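Local coordinates for protein acetyl-CoA acetyltransferase (Bacillus anthracis, PDB 3SS6) that probably condenses two acetyl-CoA molecules into acetoacetyl-CoA, or runs the reverse thiolytic cleavage, as a tetrameric enzyme of the thiolase family, at residues 145-148 and 149-152; 155-158 and 159-163. All blocks are in the same frame, centred on the assembly; numbering follows the deposited sequence.

Contact 1 precedes contact 2 along the chain: residues 145-152 form the short helix 145-149 and its exit, and residues 155-163 form the entry into helix 159-170. Their centres lie 10 Å apart, and both belong to the N-terminal thiolase domain. Two probable backbone hydrogen bonds tie them, Asp152 N to Ile157 O at 2.8 Å and Met159 N to Leu150 O at 2.9 Å, so the connection between the helices doubles back on itself. Contact 1 also faces two other subunits, whereas the two segments of contact 2 touch no other chain of the tetramer.

Contact 1: residues 145-148 and 149-152; sequences TVWE and VLED
Val149 N donates to Thr145 O in the regular i to i-4 manner (3.1 Å, N-H...O 150°), the last such strong bond of helix 145-149. Leu150 N is held only weakly, by Val146 O at 3.3 Å and Trp147 O at 3.5 Å. Glu151 N then takes Glu148 O, three residues back, at 3.0 Å; this bond is fairly straight at the hydrogen (158°), but the donor stands above the carbonyl plane. The chain then leaves the helix in an extended conformation at Glu151.

Two branched side chains flank the Val146 carbonyl oxygen. CG1 of Val149, lodged between its own backbone N and carbonyl carbon (chi1 85°), comes within 3.2 Å of Val146 O, and Leu150 CG reaches the same oxygen, Val146 O, at 3.3 Å. Leu150 CD1 continues to Trp147 CE3 at 4.1 Å, meeting the indole obliquely at its six-membered ring, while Val146 CG1 lies slightly farther from the same methyl. On the polar side, the buried Glu148 carboxylate is shared: OE2 forms salt bridges with Lys129 and Arg143, and OE1 is hydrogen-bonded to Thr63 of the second subunit. These partners would be expected to stabilise its negative charge.

The helix directly follows strand 140-144 of the hairpin with strand 126-128, and Thr145 OG1 is hydrogen-bonded to Pro125 O just before that partner strand. Trp147 makes an edge-to-face contact with His139 of the third subunit, so this short helix sits between subunits before the chain turns toward helix 159-170.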
loop_
_atom_site.group_PDB
_atom_site.type_symbol
_atom_site.label_atom_id
_atom_site.label_comp_id
_atom_site.label_asym_id
_atom_site.label_seq_id
_atom_site.Cartn_x
_atom_site.Cartn_y
_atom_site.Cartn_z
ATOM N N THR A 145 -5.663 2.103 10.972
ATOM C CA THR A 145 -5.562 1.470 12.297
ATOM C C THR A 145 -6.385 2.194 13.372
ATOM O O THR A 145 -6.862 1.566 14.316
ATOM C CB THR A 145 -4.102 1.314 12.781
ATOM O OG1 THR A 145 -3.460 2.596 12.829
ATOM C CG2 THR A 145 -3.330 0.385 11.853
ATOM N N VAL A 146 -6.549 3.502 13.228
ATOM C CA VAL A 146 -7.376 4.257 14.170
ATOM C C VAL A 146 -8.835 3.823 13.998
ATOM O O VAL A 146 -9.538 3.542 14.971
ATOM C CB VAL A 146 -7.242 5.775 13.949
ATOM C CG1 VAL A 146 -8.335 6.541 14.715
ATOM C CG2 VAL A 146 -5.858 6.260 14.352
ATOM N N TRP A 147 -9.292 3.738 12.752
ATOM C CA TRP A 147 -10.683 3.378 12.506
ATOM C C TRP A 147 -10.974 1.935 12.924
ATOM O O TRP A 147 -12.094 1.621 13.331
ATOM C CB TRP A 147 -11.050 3.611 11.032
ATOM C CG TRP A 147 -12.465 4.075 10.818
ATOM C CD1 TRP A 147 -13.487 3.364 10.260
ATOM C CD2 TRP A 147 -13.004 5.358 11.157
ATOM N NE1 TRP A 147 -14.638 4.132 10.234
ATOM C CE2 TRP A 147 -14.360 5.357 10.779
ATOM C CE3 TRP A 147 -12.465 6.506 11.742
ATOM C CZ2 TRP A 147 -15.188 6.465 10.969
ATOM C CZ3 TRP A 147 -13.291 7.607 11.935
ATOM C CH2 TRP A 147 -14.635 7.574 11.551
ATOM N N GLU A 148 -9.971 1.057 12.828
ATOM C CA GLU A 148 -10.123 -0.337 13.250
ATOM C C GLU A 148 -10.287 -0.441 14.756
ATOM O O GLU A 148 -11.111 -1.209 15.255
ATOM C CB GLU A 148 -8.899 -1.172 12.858
ATOM C CG GLU A 148 -8.797 -1.455 11.377
ATOM C CD GLU A 148 -7.854 -2.597 11.053
ATOM O OE1 GLU A 148 -6.822 -2.718 11.735
ATOM O OE2 GLU A 148 -8.149 -3.359 10.103
ATOM N N VAL A 149 -9.482 0.319 15.479
ATOM C CA VAL A 149 -9.477 0.205 16.932
ATOM C C VAL A 149 -10.788 0.744 17.521
ATOM O O VAL A 149 -11.143 0.416 18.657
ATOM C CB VAL A 149 -8.202 0.862 17.539
ATOM C CG1 VAL A 149 -8.388 2.357 17.741
ATOM C CG2 VAL A 149 -7.794 0.175 18.836
ATOM N N LEU A 150 -11.519 1.541 16.737
ATOM C CA LEU A 150 -12.833 2.056 17.138
ATOM C C LEU A 150 -13.975 1.112 16.796
ATOM O O LEU A 150 -15.133 1.421 17.060
ATOM C CB LEU A 150 -13.128 3.400 16.459
ATOM C CG LEU A 150 -12.147 4.554 16.643
ATOM C CD1 LEU A 150 -12.550 5.735 15.763
ATOM C CD2 LEU A 150 -12.080 4.962 18.092
ATOM N N GLU A 151 -13.657 -0.018 16.172
ATOM C CA GLU A 151 -14.675 -0.985 15.783
ATOM C C GLU A 151 -14.591 -2.205 16.682
ATOM O O GLU A 151 -13.517 -2.771 16.861
ATOM C CB GLU A 151 -14.459 -1.412 14.321
ATOM C CG GLU A 151 -15.515 -2.350 13.801
ATOM C CD GLU A 151 -15.243 -2.848 12.382
ATOM O OE1 GLU A 151 -14.136 -2.614 11.846
ATOM O OE2 GLU A 151 -16.149 -3.484 11.807
ATOM N N ASP A 152 -15.716 -2.638 17.238
ATOM C CA ASP A 152 -15.674 -3.833 18.078
ATOM C C ASP A 152 -15.216 -5.053 17.268
ATOM O O ASP A 152 -15.706 -5.291 16.173
ATOM C CB ASP A 152 -17.035 -4.100 18.700
ATOM C CG ASP A 152 -17.003 -5.273 19.634
ATOM O OD1 ASP A 152 -17.266 -6.395 19.163
ATOM O OD2 ASP A 152 -16.681 -5.070 20.824
#

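Contact 2: residues 155-158 and 159-163; sequences HHIM and MGETA
Glu161 folds back over Met158 because its CG stands anti to its carbonyl carbon (chi1 -53°) and the chain is extended beyond it, which carries the carboxylate to the start of the helix. Ile157 has CG1 between its backbone N and carbonyl carbon (chi1 58°), an arrangement that directs Ile157 CD1 to Thr162 CG2 at 3.9 Å. OE1 of Glu161 accepts from Met158 N at 2.9 Å with a nearly linear N-H...O angle of 171°, although the donor approaches from above the carboxylate plane. The same carboxylate lies across Ile157, Glu161 OE1 being 3.7 Å from Ile157 CB.

Met158 is the N-cap of helix 159-170, and the bond from its N to the Glu161 side chain three residues on is the return half of a capping box. Its own side chain has no group to cap the helix in exchange. Met158 O opens the helical pattern by accepting from Thr162 N at 3.3 Å, in the carbonyl plane, and weakly from Glu161 N.

At the first residue of the helix, Met159 O is gripped twice, by Ala163 N at 3.0 Å and by Thr162 OG1 at 2.7 Å, the hydroxyl arriving on a carbonyl lone pair. Beyond the two segments, Met158 packs on Leu150 and Thr162 on Met290.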
loop_
_atom_site.group_PDB
_atom_site.type_symbol
_atom_site.label_atom_id
_atom_site.label_comp_id
_atom_site.label_asym_id
_atom_site.label_seq_id
_atom_site.Cartn_x
_atom_site.Cartn_y
_atom_site.Cartn_z
ATOM N N HIS A 155 -18.328 -7.978 17.164
ATOM C CA HIS A 155 -19.569 -7.542 16.515
ATOM C C HIS A 155 -19.463 -6.611 15.310
ATOM O O HIS A 155 -20.434 -6.415 14.587
ATOM C CB HIS A 155 -20.505 -6.952 17.565
ATOM C CG HIS A 155 -20.689 -7.838 18.755
ATOM N ND1 HIS A 155 -21.464 -8.977 18.720
ATOM C CD2 HIS A 155 -20.180 -7.769 20.006
ATOM C CE1 HIS A 155 -21.432 -9.564 19.901
ATOM N NE2 HIS A 155 -20.660 -8.851 20.700
ATOM N N HIS A 156 -18.285 -6.044 15.102
ATOM C CA HIS A 156 -18.027 -5.167 13.964
ATOM C C HIS A 156 -18.980 -3.986 13.883
ATOM O O HIS A 156 -19.531 -3.679 12.819
ATOM C CB HIS A 156 -18.023 -5.977 12.671
ATOM C CG HIS A 156 -17.037 -7.100 12.689
ATOM N ND1 HIS A 156 -15.675 -6.891 12.628
ATOM C CD2 HIS A 156 -17.208 -8.438 12.806
ATOM C CE1 HIS A 156 -15.051 -8.055 12.685
ATOM N NE2 HIS A 156 -15.959 -9.009 12.793
ATOM N N ILE A 157 -19.166 -3.327 15.020
ATOM C CA ILE A 157 -19.889 -2.062 15.074
ATOM C C ILE A 157 -18.993 -1.031 15.728
ATOM O O ILE A 157 -18.153 -1.377 16.560
ATOM C CB ILE A 157 -21.182 -2.186 15.886
ATOM C CG1 ILE A 157 -20.867 -2.656 17.308
ATOM C CG2 ILE A 157 -22.148 -3.147 15.198
ATOM C CD1 ILE A 157 -22.092 -2.908 18.154
ATOM N N MET A 158 -19.154 0.235 15.350
ATOM C CA MET A 158 -18.297 1.283 15.894
ATOM C C MET A 158 -18.678 1.615 17.339
ATOM O O MET A 158 -19.811 1.396 17.757
ATOM C CB MET A 158 -18.376 2.541 15.025
ATOM C CG MET A 158 -18.062 2.305 13.556
ATOM S SD MET A 158 -16.381 1.702 13.251
ATOM C CE MET A 158 -15.394 3.084 13.800
ATOM N N MET A 159 -17.730 2.145 18.102
ATOM C CA MET A 159 -18.024 2.552 19.474
ATOM C C MET A 159 -19.229 3.495 19.518
ATOM O O MET A 159 -20.023 3.450 20.458
ATOM C CB MET A 159 -16.811 3.225 20.110
ATOM C CG MET A 159 -15.581 2.324 20.283
ATOM S SD MET A 159 -15.909 0.865 21.300
ATOM C CE MET A 159 -16.087 -0.385 20.025
ATOM N N GLY A 160 -19.369 4.338 18.496
ATOM C CA GLY A 160 -20.487 5.272 18.428
ATOM C C GLY A 160 -21.834 4.580 18.349
ATOM O O GLY A 160 -22.842 5.078 18.867
ATOM N N GLU A 161 -21.866 3.429 17.687
ATOM C CA GLU A 161 -23.086 2.633 17.649
ATOM C C GLU A 161 -23.406 2.050 19.031
ATOM O O GLU A 161 -24.568 2.006 19.422
ATOM C CB GLU A 161 -22.995 1.530 16.587
ATOM C CG GLU A 161 -22.607 2.054 15.210
ATOM C CD GLU A 161 -22.500 0.957 14.166
ATOM O OE1 GLU A 161 -21.387 0.763 13.618
ATOM O OE2 GLU A 161 -23.532 0.301 13.889
ATOM N N THR A 162 -22.385 1.625 19.781
ATOM C CA THR A 162 -22.633 1.122 21.134
ATOM C C THR A 162 -23.187 2.243 22.011
ATOM O O THR A 162 -23.954 1.998 22.939
ATOM C CB THR A 162 -21.377 0.486 21.803
ATOM O OG1 THR A 162 -20.472 1.511 22.244
ATOM C CG2 THR A 162 -20.660 -0.444 20.827
ATOM N N ALA A 163 -22.802 3.478 21.698
ATOM C CA ALA A 163 -23.333 4.638 22.393
ATOM C C ALA A 163 -24.819 4.800 22.089
ATOM O O ALA A 163 -25.621 5.051 22.998
ATOM C CB ALA A 163 -22.549 5.901 22.020
#